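Local structure of ALKF (3ZBO) at residues K53-A59 and A74-D79; Y68-Y72 and M99-V104; V107-E111 and K237-C241. The protein is of uncertain cellular function but has affinity for branched DNA structures, probably including Holliday junctions, and is related to the HEAT-like repeat DNA glycosylases AlkC and AlkD. All blocks are in the same frame, centred on the assembly; numbering follows the deposited sequence. Where two conformers were deposited one is given.

Interaction 1: K53-A59 and A74-D79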
ATOM      1  N   LYS A  53      18.860   8.597   5.145  1.00 25.82           N
ATOM      2  CA  LYS A  53      17.953   8.617   6.269  1.00 29.53           C
ATOM      3  C   LYS A  53      16.708   9.332   5.774  1.00 28.85           C
ATOM      4  O   LYS A  53      16.098   8.794   4.827  1.00 30.93           O
ATOM      5  CB  LYS A  53      18.541   9.218   7.561  1.00 30.50           C
ATOM      6  CG  LYS A  53      19.634   8.314   8.224  1.00 37.72           C
ATOM      7  CD  LYS A  53      20.756   9.162   8.863  1.00 42.59           C
ATOM      8  CE  LYS A  53      21.786   8.250   9.559  1.00 45.05           C
ATOM      9  NZ  LYS A  53      22.534   7.476   8.491  1.00 44.39           N
ATOM     10  N   LEU A  54      16.345  10.476   6.348  1.00 26.27           N
ATOM     11  CA  LEU A  54      15.148  11.230   5.911  1.00 25.91           C
ATOM     12  C   LEU A  54      15.594  12.497   5.146  1.00 25.33           C
ATOM     13  O   LEU A  54      16.550  13.215   5.561  1.00 26.40           O
ATOM     14  CB  LEU A  54      14.158  11.547   7.071  1.00 24.33           C
ATOM     15  CG  LEU A  54      13.663  10.318   7.933  1.00 30.83           C
ATOM     16  CD1 LEU A  54      12.347  10.628   8.608  1.00 33.43           C
ATOM     17  CD2 LEU A  54      13.412   8.975   7.161  1.00 32.43           C
ATOM     18  N   ASN A  55      15.001  12.756   3.971  1.00 20.09           N
ATOM     19  CA  ASN A  55      15.291  13.982   3.249  1.00 18.99           C
ATOM     20  C   ASN A  55      14.073  14.246   2.328  1.00 16.85           C
ATOM     21  O   ASN A  55      13.989  13.722   1.190  1.00 17.26           O
ATOM     22  CB  ASN A  55      16.554  13.780   2.432  1.00 18.56           C
ATOM     23  CG  ASN A  55      17.012  15.059   1.678  1.00 20.12           C
ATOM     24  OD1 ASN A  55      16.253  16.034   1.421  1.00 20.18           O
ATOM     25  ND2 ASN A  55      18.310  15.063   1.315  1.00 22.98           N
ATOM     26  N   GLN A  56      13.185  15.061   2.867  1.00 17.05           N
ATOM     27  CA  GLN A  56      11.952  15.419   2.147  1.00 15.60           C
ATOM     28  C   GLN A  56      12.230  16.109   0.866  1.00 16.14           C
ATOM     29  O   GLN A  56      11.534  15.860  -0.157  1.00 14.18           O
ATOM     30  CB  GLN A  56      10.986  16.214   3.021  1.00 16.83           C
ATOM     31  CG  GLN A  56       9.608  16.340   2.325  1.00 16.29           C
ATOM     32  CD  GLN A  56       8.846  14.955   2.230  1.00 17.92           C
ATOM     33  OE1 GLN A  56       9.072  14.034   3.005  1.00 19.65           O
ATOM     34  NE2 GLN A  56       7.944  14.828   1.249  1.00 17.08           N
ATOM     35  N   GLU A  57      13.163  17.050   0.794  1.00 15.23           N
ATOM     36  CA  GLU A  57      13.436  17.750  -0.444  1.00 14.37           C
ATOM     37  C   GLU A  57      13.834  16.794  -1.574  1.00 14.19           C
ATOM     38  O   GLU A  57      13.316  16.913  -2.699  1.00 14.51           O
ATOM     39  CB  GLU A  57      14.506  18.811  -0.189  1.00 17.10           C
ATOM     40  CG  GLU A  57      14.656  19.809  -1.303  1.00 16.91           C
ATOM     41  CD  GLU A  57      15.365  19.322  -2.526  1.00 18.77           C
ATOM     42  OE1 GLU A  57      16.355  18.550  -2.334  1.00 23.35           O
ATOM     43  OE2 GLU A  57      14.932  19.647  -3.661  1.00 20.47           O
ATOM     44  N   LEU A  58      14.751  15.880  -1.251  1.00 15.34           N
ATOM     45  CA  LEU A  58      15.229  14.940  -2.231  1.00 14.96           C
ATOM     46  C   LEU A  58      14.054  13.978  -2.568  1.00 13.22           C
ATOM     47  O   LEU A  58      13.898  13.675  -3.789  1.00 14.24           O
ATOM     48  CB  LEU A  58      16.332  14.101  -1.608  1.00 15.21           C
ATOM     49  CG  LEU A  58      16.958  13.072  -2.521  1.00 17.51           C
ATOM     50  CD1 LEU A  58      17.381  13.573  -3.929  1.00 21.19           C
ATOM     51  CD2 LEU A  58      18.206  12.456  -1.785  1.00 19.06           C
ATOM     52  N   ALA A  59      13.231  13.645  -1.574  1.00 14.24           N
ATOM     53  CA  ALA A  59      12.086  12.760  -1.856  1.00 13.75           C
ATOM     54  C   ALA A  59      11.179  13.439  -2.869  1.00 12.98           C
ATOM     55  O   ALA A  59      10.697  12.743  -3.840  1.00 14.44           O
ATOM     56  CB  ALA A  59      11.232  12.429  -0.552  1.00 14.57           C
ATOM     57  N   ALA A  74      11.743   7.494  -3.065  1.00 12.99           N
ATOM     58  CA  ALA A  74      11.327   8.761  -2.432  1.00 13.60           C
ATOM     59  C   ALA A  74      10.454   8.439  -1.220  1.00 13.56           C
ATOM     60  O   ALA A  74      10.564   9.048  -0.160  1.00 14.50           O
ATOM     61  CB  ALA A  74      10.527   9.533  -3.415  1.00 12.90           C
ATOM     62  N   GLY A  75       9.544   7.432  -1.350  1.00 12.13           N
ATOM     63  CA  GLY A  75       8.748   7.089  -0.132  1.00 12.22           C
ATOM     64  C   GLY A  75       9.627   6.629   1.034  1.00 13.81           C
ATOM     65  O   GLY A  75       9.291   6.975   2.166  1.00 15.22           O
ATOM     66  N   ILE A  76      10.691   5.850   0.799  1.00 14.07           N
ATOM     67  CA  ILE A  76      11.491   5.336   1.891  1.00 15.55           C
ATOM     68  C   ILE A  76      12.197   6.466   2.565  1.00 17.01           C
ATOM     69  O   ILE A  76      12.365   6.411   3.831  1.00 19.17           O
ATOM     70  CB  ILE A  76      12.464   4.351   1.322  1.00 18.13           C
ATOM     71  CG1 ILE A  76      11.722   3.046   0.941  1.00 18.96           C
ATOM     72  CG2 ILE A  76      13.613   4.052   2.396  1.00 20.22           C
ATOM     73  CD1 ILE A  76      12.554   2.358  -0.065  1.00 25.77           C
ATOM     74  N   ILE A  77      12.625   7.486   1.810  1.00 15.70           N
ATOM     75  CA  ILE A  77      13.383   8.597   2.430  1.00 14.60           C
ATOM     76  C   ILE A  77      12.551   9.823   2.826  1.00 15.87           C
ATOM     77  O   ILE A  77      13.063  10.897   3.198  1.00 17.19           O
ATOM     78  CB  ILE A  77      14.554   9.082   1.584  1.00 12.96           C
ATOM     79  CG1 ILE A  77      14.111   9.656   0.205  1.00 14.03           C
ATOM     80  CG2 ILE A  77      15.537   7.917   1.391  1.00 16.93           C
ATOM     81  CD1 ILE A  77      15.172  10.503  -0.531  1.00 19.60           C
ATOM     82  N   ALA A  78      11.249   9.733   2.637  1.00 14.68           N
ATOM     83  CA  ALA A  78      10.410  10.856   2.986  1.00 15.37           C
ATOM     84  C   ALA A  78      10.368  11.108   4.484  1.00 15.68           C
ATOM     85  O   ALA A  78      10.722  10.228   5.292  1.00 17.40           O
ATOM     86  CB  ALA A  78       8.915  10.541   2.465  1.00 15.06           C
ATOM     87  N   ASP A  79       9.878  12.291   4.858  1.00 15.94           N
ATOM     88  CA  ASP A  79       9.573  12.585   6.289  1.00 15.91           C
ATOM     89  C   ASP A  79       8.061  12.738   6.457  1.00 17.40           C
ATOM     90  O   ASP A  79       7.483  13.822   6.393  1.00 17.45           O
ATOM     91  CB  ASP A  79      10.266  13.938   6.611  1.00 18.24           C
ATOM     92  CG  ASP A  79      10.270  14.226   8.101  1.00 23.07           C
ATOM     93  OD1 ASP A  79       9.636  13.465   8.885  1.00 21.24           O
ATOM     94  OD2 ASP A  79      10.931  15.254   8.432  1.00 23.38           O
TER
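Ile77 packs against Lys53, Leu58 and Ala59, and its atoms can be followed outward one by one. CB and the CG2 branch lie against the carbonyl of Lys53, with Ile77 CG2 3.6 Å from Lys53 O. CG1 stands between the backbone N and the carbonyl carbon (chi1 62°), which carries the longer branch toward the helix; there Ile77 CG1 is 4.1 Å from Ala59 CB. The tip, CD1, ends on the isobutyl group of Leu58, at 3.7 Å from Leu58 CG.

The backbone of Ile77 is gripped as well. Asn55 N donates to Ile77 O at 2.8 Å, and the N-H...O angle of 170° makes the bond nearly straight. Asn55 is also the N-cap of helix 56-63: its OD1 takes Leu58 N from above the carbonyl plane. A second bridge runs from Asp79 N to Gln56 OE1 at 2.7 Å, the donor almost in line with the amide C=O. The chain of Gln56, bent at chi2 (68°), brings OE1 there, while its NE2 bonds Glu60.

The first turn of helix 56-63 lies beside the 74-79 segment, Ala59 against Ala74, a packing consistent with the HEAT-like repeat relatives. Ile52 of helix 46-52 touches Leu58 and Ile77, whereas Trp91 of helix 85-94 packs on Gln56, Ala74 and Ala78.

Interaction 2: Y68-Y72 and M99-V104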
ATOM      1  N   TYR A  68       9.114   4.917 -11.558  1.00 14.79           N
ATOM      2  CA  TYR A  68       8.619   4.145 -10.460  1.00 13.71           C
ATOM      3  C   TYR A  68       9.684   3.860  -9.380  1.00 13.82           C
ATOM      4  O   TYR A  68       9.438   3.932  -8.164  1.00 12.82           O
ATOM      5  CB  TYR A  68       8.014   2.785 -10.933  1.00 14.89           C
ATOM      6  CG  TYR A  68       7.637   1.889  -9.769  1.00 13.55           C
ATOM      7  CD1 TYR A  68       6.580   2.205  -8.902  1.00 15.33           C
ATOM      8  CD2 TYR A  68       8.425   0.726  -9.458  1.00 17.87           C
ATOM      9  CE1 TYR A  68       6.283   1.434  -7.805  1.00 18.11           C
ATOM     10  CE2 TYR A  68       8.116  -0.037  -8.368  1.00 16.73           C
ATOM     11  CZ  TYR A  68       7.032   0.270  -7.511  1.00 15.90           C
ATOM     12  OH  TYR A  68       6.717  -0.444  -6.413  1.00 16.23           O
ATOM     13  N   ASP A  69      10.888   3.464  -9.800  1.00 14.14           N
ATOM     14  CA  ASP A  69      11.847   3.105  -8.741  1.00 14.35           C
ATOM     15  C   ASP A  69      12.283   4.301  -7.933  1.00 13.44           C
ATOM     16  O   ASP A  69      12.490   4.215  -6.692  1.00 14.29           O
ATOM     17  CB  ASP A  69      13.098   2.468  -9.352  1.00 14.36           C
ATOM     18  CG  ASP A  69      12.756   1.160 -10.081  1.00 18.29           C
ATOM     19  OD1 ASP A  69      12.545   0.171  -9.415  1.00 17.42           O
ATOM     20  OD2 ASP A  69      12.679   1.214 -11.308  1.00 19.89           O
ATOM     21  N   ALA A  70      12.461   5.419  -8.641  1.00 14.22           N
ATOM     22  CA  ALA A  70      12.782   6.660  -7.896  1.00 12.97           C
ATOM     23  C   ALA A  70      11.651   7.093  -6.984  1.00 14.53           C
ATOM     24  O   ALA A  70      11.905   7.606  -5.877  1.00 14.18           O
ATOM     25  CB  ALA A  70      13.059   7.820  -8.905  1.00 15.66           C
ATOM     26  N   MET A  71      10.440   6.886  -7.479  1.00 11.96           N
ATOM     27  CA  MET A  71       9.282   7.220  -6.656  1.00 12.93           C
ATOM     28  C   MET A  71       9.132   6.311  -5.409  1.00 12.93           C
ATOM     29  O   MET A  71       8.786   6.782  -4.321  1.00 12.43           O
ATOM     30  CB  MET A  71       7.994   7.144  -7.458  1.00 10.61           C
ATOM     31  CG  MET A  71       7.939   8.179  -8.542  1.00 12.55           C
ATOM     32  SD  MET A  71       6.696   7.852  -9.818  1.00 14.13           S
ATOM     33  CE  MET A  71       5.247   8.615  -9.022  1.00 13.09           C
ATOM     34  N   TYR A  72       9.397   5.000  -5.591  1.00 12.09           N
ATOM     35  CA  TYR A  72       9.462   4.085  -4.466  1.00 12.76           C
ATOM     36  C   TYR A  72      10.519   4.527  -3.482  1.00 11.66           C
ATOM     37  O   TYR A  72      10.248   4.567  -2.260  1.00 13.23           O
ATOM     38  CB  TYR A  72       9.675   2.634  -5.042  1.00 13.55           C
ATOM     39  CG  TYR A  72       9.515   1.656  -3.896  1.00 12.24           C
ATOM     40  CD1 TYR A  72      10.585   1.396  -3.037  1.00 13.39           C
ATOM     41  CD2 TYR A  72       8.372   0.924  -3.741  1.00 12.86           C
ATOM     42  CE1 TYR A  72      10.383   0.482  -1.984  1.00 14.13           C
ATOM     43  CE2 TYR A  72       8.155   0.055  -2.654  1.00 13.22           C
ATOM     44  CZ  TYR A  72       9.200  -0.198  -1.816  1.00 15.23           C
ATOM     45  OH  TYR A  72       8.987  -1.057  -0.730  1.00 16.98           O
ATOM     46  N   MET A  99       0.983  -0.104  -7.620  1.00 11.24           N
ATOM     47  CA  MET A  99       2.142  -0.313  -6.734  1.00 10.99           C
ATOM     48  C   MET A  99       2.465   1.015  -6.129  1.00 11.31           C
ATOM     49  O   MET A  99       2.987   1.057  -4.987  1.00 11.99           O
ATOM     50  CB  MET A  99       3.337  -0.771  -7.543  1.00 12.54           C
ATOM     51  CG  MET A  99       3.119  -2.217  -8.053  1.00 12.70           C
ATOM     52  SD  MET A  99       4.602  -2.892  -8.907  1.00 15.05           S
ATOM     53  CE  MET A  99       5.448  -3.484  -7.480  1.00 15.02           C
ATOM     54  N   LEU A 100       2.268   2.121  -6.841  1.00 11.63           N
ATOM     55  CA  LEU A 100       2.483   3.456  -6.267  1.00 11.54           C
ATOM     56  C   LEU A 100       1.409   3.805  -5.218  1.00 12.44           C
ATOM     57  O   LEU A 100       1.753   4.302  -4.117  1.00 11.88           O
ATOM     58  CB  LEU A 100       2.540   4.546  -7.383  1.00 11.12           C
ATOM     59  CG  LEU A 100       3.830   4.435  -8.169  1.00 11.03           C
ATOM     60  CD1 LEU A 100       3.633   5.273  -9.416  1.00 13.45           C
ATOM     61  CD2 LEU A 100       5.059   5.030  -7.352  1.00 13.37           C
ATOM     62  N   SER A 101       0.104   3.606  -5.547  1.00 10.01           N
ATOM     63  CA  SER A 101      -0.881   3.973  -4.576  1.00 10.97           C
ATOM     64  C   SER A 101      -0.742   3.149  -3.302  1.00 10.68           C
ATOM     65  O   SER A 101      -0.903   3.676  -2.187  1.00 11.11           O
ATOM     66  CB  SER A 101      -2.300   3.862  -5.154  1.00 11.06           C
ATOM     67  OG  SER A 101      -2.525   2.523  -5.600  1.00 12.21           O
ATOM     68  N   ASP A 102      -0.469   1.839  -3.447  1.00 11.34           N
ATOM     69  CA  ASP A 102      -0.680   0.889  -2.303  1.00 10.04           C
ATOM     70  C   ASP A 102       0.659   0.688  -1.561  1.00 12.20           C
ATOM     71  O   ASP A 102       0.608   0.557  -0.326  1.00 11.82           O
ATOM     72  CB  ASP A 102      -1.136  -0.461  -2.795  1.00 10.37           C
ATOM     73  CG  ASP A 102      -2.486  -0.430  -3.540  1.00 13.14           C
ATOM     74  OD1 ASP A 102      -3.123   0.636  -3.645  1.00 14.01           O
ATOM     75  OD2 ASP A 102      -2.777  -1.548  -4.018  1.00 13.44           O
ATOM     76  N   TYR A 103       1.804   0.642  -2.297  1.00  9.66           N
ATOM     77  CA  TYR A 103       3.063   0.254  -1.645  1.00 10.98           C
ATOM     78  C   TYR A 103       4.018   1.449  -1.436  1.00 12.62           C
ATOM     79  O   TYR A 103       5.036   1.330  -0.745  1.00 14.94           O
ATOM     80  CB  TYR A 103       3.764  -0.829  -2.471  1.00 12.18           C
ATOM     81  CG  TYR A 103       2.917  -2.016  -2.801  1.00 10.29           C
ATOM     82  CD1 TYR A 103       1.905  -2.487  -1.935  1.00 12.97           C
ATOM     83  CD2 TYR A 103       3.113  -2.634  -4.038  1.00 15.01           C
ATOM     84  CE1 TYR A 103       1.161  -3.660  -2.286  1.00 15.59           C
ATOM     85  CE2 TYR A 103       2.343  -3.725  -4.375  1.00 15.22           C
ATOM     86  CZ  TYR A 103       1.406  -4.182  -3.522  1.00 17.56           C
ATOM     87  OH  TYR A 103       0.643  -5.246  -3.963  1.00 18.86           O
ATOM     88  N   VAL A 104       3.652   2.633  -1.939  1.00 11.15           N
ATOM     89  CA  VAL A 104       4.503   3.838  -1.794  1.00 10.42           C
ATOM     90  C   VAL A 104       3.706   4.944  -1.082  1.00 11.42           C
ATOM     91  O   VAL A 104       3.945   5.199   0.109  1.00 12.29           O
ATOM     92  CB  VAL A 104       4.982   4.365  -3.138  1.00 10.18           C
ATOM     93  CG1 VAL A 104       5.856   5.633  -2.898  1.00 12.84           C
ATOM     94  CG2 VAL A 104       5.799   3.317  -3.848  1.00 12.69           C
TER
HETATM   95  O   HOH W   1       7.336   0.970   0.623  1.00 15.72           O
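Tyr68 reaches across to Met99 and Leu100, Leu100 at the CD1 edge of its ring and Met99 near CE1 and the hydroxyl. Its CG is anti to the backbone N (chi1 173°), which sends the phenol toward helix 98-110 although the bond from CA to CB does not aim there. The Met99 side chain crosses the phenol at about a right angle. Met99 CE lies 3.5 Å from Tyr68 OH, and Met99 SD sits 4.8 Å from the centroid of the Tyr68 ring, 33° off the ring normal, an oblique Met-aromatic contact. Leu100 runs past Tyr68 in the opposite direction: its CG is at the ring edge, in plane, with Leu100 CG 3.6 Å from Tyr68 CD1.

Met71 crosses Leu100 nearly perpendicularly. Leu100 CD2 meets Met71 CB at 3.6 Å, and the bend at chi3 of Met71 folds CE back onto CD1 of the same leucine, so both methyls of Leu100 are engaged.

The segment axes of 68-72 and 99-104 approach to 10.8 Å and cross at -23°, nearly parallel in their N-to-C directions. Such layered helices agree with the HEAT-like repeat architecture of the AlkD relatives. The 99-104 segment contains a wider pi-type turn at 101-104.

Toward the C-terminal ends Val104 takes over. Its two methyls diverge: CG1 touches the backbone carbonyl of Met71, and Val104 CG2 approaches Tyr72 CD2 to 3.5 Å, obliquely to that ring. Beyond it, water 1 donates to Tyr103 O at 2.7 Å and more weakly to Tyr72 OH, whose stronger partner is probably Arg240 O. Around the Tyr68 ring, Tyr28 and Phe97 add edge-to-face contacts.

Interaction 3: V107-E111 and K237-C241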
ATOM      1  N   VAL A 107       1.934   3.576   2.158  1.00 10.24           N
ATOM      2  CA  VAL A 107       2.842   3.172   3.231  1.00 11.30           C
ATOM      3  C   VAL A 107       3.447   4.470   3.839  1.00 11.83           C
ATOM      4  O   VAL A 107       3.504   4.541   5.092  1.00 12.82           O
ATOM      5  CB  VAL A 107       3.921   2.261   2.666  1.00 12.27           C
ATOM      6  CG1 VAL A 107       4.932   1.909   3.776  1.00 11.74           C
ATOM      7  CG2 VAL A 107       3.387   0.972   2.057  1.00 13.58           C
ATOM      8  N   THR A 108       3.847   5.439   3.025  1.00 12.85           N
ATOM      9  CA  THR A 108       4.328   6.709   3.583  1.00 12.10           C
ATOM     10  C   THR A 108       3.235   7.348   4.461  1.00 12.58           C
ATOM     11  O   THR A 108       3.471   7.761   5.562  1.00 13.94           O
ATOM     12  CB  THR A 108       4.691   7.589   2.455  1.00 13.92           C
ATOM     13  OG1 THR A 108       5.745   6.952   1.702  1.00 16.33           O
ATOM     14  CG2 THR A 108       5.265   8.917   2.967  1.00 14.65           C
ATOM     15  N   LEU A 109       1.994   7.297   3.963  1.00 12.05           N
ATOM     16  CA  LEU A 109       0.856   7.841   4.778  1.00 11.91           C
ATOM     17  C   LEU A 109       0.680   7.136   6.112  1.00 11.93           C
ATOM     18  O   LEU A 109       0.391   7.783   7.138  1.00 13.80           O
ATOM     19  CB  LEU A 109      -0.445   7.836   3.941  1.00 11.18           C
ATOM     20  CG  LEU A 109      -1.730   8.363   4.648  1.00 11.82           C
ATOM     21  CD1 LEU A 109      -1.503   9.888   4.989  1.00 11.42           C
ATOM     22  CD2 LEU A 109      -2.928   8.188   3.758  1.00 13.00           C
ATOM     23  N   SER A 110       0.860   5.804   6.111  1.00 13.48           N
ATOM     24  CA  SER A 110       0.678   5.035   7.369  1.00 12.48           C
ATOM     25  C   SER A 110       1.713   5.425   8.417  1.00 14.98           C
ATOM     26  O   SER A 110       1.497   5.060   9.584  1.00 16.61           O
ATOM     27  CB  SER A 110       0.726   3.484   7.044  1.00 14.05           C
ATOM     28  OG  SER A 110       2.063   3.122   6.791  1.00 14.73           O
ATOM     29  N   GLU A 111       2.762   6.132   8.001  1.00 15.56           N
ATOM     30  CA  GLU A 111       3.848   6.525   8.926  0.50 16.74           C
ATOM     31  C   GLU A 111       3.698   7.984   9.338  1.00 19.25           C
ATOM     32  O   GLU A 111       4.567   8.502  10.061  1.00 20.50           O
ATOM     33  CB  GLU A 111       5.197   6.291   8.258  0.50 16.75           C
ATOM     34  CG  GLU A 111       5.575   4.768   8.113  0.50 16.16           C
ATOM     35  CD  GLU A 111       5.686   4.065   9.463  0.50 22.09           C
ATOM     36  OE1 GLU A 111       6.193   4.697  10.422  0.50 22.93           O
ATOM     37  OE2 GLU A 111       5.265   2.891   9.578  0.50 23.79           O
ATOM     38  N   LYS A 237       4.737  -4.654  10.807  1.00 22.42           N
ATOM     39  CA  LYS A 237       5.086  -3.381  10.105  1.00 20.19           C
ATOM     40  C   LYS A 237       5.462  -3.689   8.678  1.00 20.41           C
ATOM     41  O   LYS A 237       6.312  -4.557   8.426  1.00 20.61           O
ATOM     42  CB  LYS A 237       6.235  -2.641  10.755  1.00 22.38           C
ATOM     43  CG  LYS A 237       6.375  -1.276  10.236  1.00 23.47           C
ATOM     44  CD  LYS A 237       7.441  -0.485  11.043  1.00 31.04           C
ATOM     45  CE  LYS A 237       7.872   0.686  10.227  1.00 35.58           C
ATOM     46  NZ  LYS A 237       8.141   1.922  11.053  1.00 44.35           N
ATOM     47  N   TYR A 238       4.834  -2.985   7.716  1.00 16.33           N
ATOM     48  CA  TYR A 238       5.176  -3.240   6.293  1.00 17.07           C
ATOM     49  C   TYR A 238       6.689  -3.117   6.067  1.00 14.32           C
ATOM     50  O   TYR A 238       7.282  -2.125   6.427  1.00 17.97           O
ATOM     51  CB  TYR A 238       4.343  -2.239   5.418  1.00 17.25           C
ATOM     52  CG  TYR A 238       4.466  -2.481   3.969  1.00 15.92           C
ATOM     53  CD1 TYR A 238       5.596  -1.969   3.273  1.00 16.45           C
ATOM     54  CD2 TYR A 238       3.507  -3.164   3.280  1.00 18.32           C
ATOM     55  CE1 TYR A 238       5.771  -2.155   1.878  1.00 15.91           C
ATOM     56  CE2 TYR A 238       3.665  -3.394   1.869  1.00 21.15           C
ATOM     57  CZ  TYR A 238       4.821  -2.863   1.221  1.00 18.46           C
ATOM     58  OH  TYR A 238       4.954  -3.054  -0.129  1.00 19.31           O
ATOM     59  N   VAL A 239       7.277  -4.114   5.372  1.00 17.24           N
ATOM     60  CA  VAL A 239       8.720  -4.073   5.107  1.00 18.34           C
ATOM     61  C   VAL A 239       9.007  -3.445   3.777  1.00 17.27           C
ATOM     62  O   VAL A 239       8.570  -3.935   2.734  1.00 18.74           O
ATOM     63  CB  VAL A 239       9.329  -5.525   5.168  1.00 18.60           C
ATOM     64  CG1 VAL A 239      10.804  -5.444   5.040  1.00 22.11           C
ATOM     65  CG2 VAL A 239       8.989  -6.203   6.539  1.00 23.22           C
ATOM     66  N   ARG A 240       9.746  -2.353   3.818  1.00 17.64           N
ATOM     67  CA  ARG A 240       9.846  -1.528   2.580  1.00 17.20           C
ATOM     68  C   ARG A 240      11.019  -1.892   1.718  1.00 21.72           C
ATOM     69  O   ARG A 240      11.038  -1.570   0.516  1.00 19.63           O
ATOM     70  CB  ARG A 240       9.916  -0.084   2.989  1.00 17.17           C
ATOM     71  CG  ARG A 240       8.647   0.355   3.781  1.00 18.23           C
ATOM     72  CD  ARG A 240       8.638   1.851   4.057  1.00 17.43           C
ATOM     73  NE  ARG A 240       8.181   2.621   2.839  1.00 14.94           N
ATOM     74  CZ  ARG A 240       7.734   3.854   2.929  1.00 14.07           C
ATOM     75  NH1 ARG A 240       7.759   4.520   4.094  1.00 16.92           N
ATOM     76  NH2 ARG A 240       7.312   4.416   1.831  1.00 15.36           N
ATOM     77  N   CYS A 241      12.074  -2.420   2.347  1.00 24.68           N
ATOM     78  CA  CYS A 241      13.306  -2.539   1.557  1.00 31.05           C
ATOM     79  C   CYS A 241      13.968  -3.832   1.967  1.00 36.43           C
ATOM     80  O   CYS A 241      13.362  -4.911   1.607  1.00 36.68           O
ATOM     81  CB  CYS A 241      14.033  -1.079   1.254  1.00 28.26           C
ATOM     82  SG  CYS A 241      15.119  -0.149   2.230  1.00 42.34           S
ATOM     83  OXT CYS A 241      15.023  -3.862   2.656  1.00 39.58           O
TER
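Val107 supplies the apolar part of the contact, splitting its two methyls between two flat groups of the C-terminal tail. CG2 stands over the centre of the Tyr238 ring in a CH-pi contact, with Val107 CG2 3.9 Å from the centroid of Tyr238 and 11° off the normal. CG1, anti to the backbone N (chi1 176°), lies over one face of the Arg240 guanidinium, where Val107 CG1 is 3.5 Å from Arg240 CZ.

Hydrogen bonding uses the edge of that same guanidinium. Arg240 NH2 donates to Thr108 OG1 at 3.0 Å with an N-H...O angle of 162°, the hydroxyl lying close to the guanidinium plane. Thr108 OG1 also bonds Val104 O one turn earlier in helix 98-110.

The ionic element is Lys237 with Glu111. Lys237 NZ sits 3.4 Å from Glu111 OE2 and equally far from its OE1, a weakly hydrogen-bonded salt bridge, doubtful because it rests on one of two Glu111 conformers.

Face and edge of Arg240 are held by different chemistry: the valine methyl covers one face, and the near-planar bond to Thr108 restrains how the guanidinium turns in plane. The long Lys237-Glu111 pair would add at most loose electrostatic attraction.

In the fold
Interaction 2 is the buried one, its centre about 9 Å from the centre of the chain, and side-chain packing dominates it. Interaction 1, about 17 Å from that centre, is partly buried and adds backbone and amide hydrogen bonds where a helix start lies beside the 74-79 segment. Interaction 3 lies about 8 Å from the centre yet is also only partly buried, mixing apolar, hydrogen-bonded and ionic elements, with an irregular C-terminal tail as the partner. Helix 68-77 serves interactions 1 and 2, and helix 98-110 serves 2 and 3. Gly75 CA packs on both Val104 CG1 and Thr108 OG1. Tyr72 OH lies 2.5 Å from Arg240 O, a probable hydrogen bond.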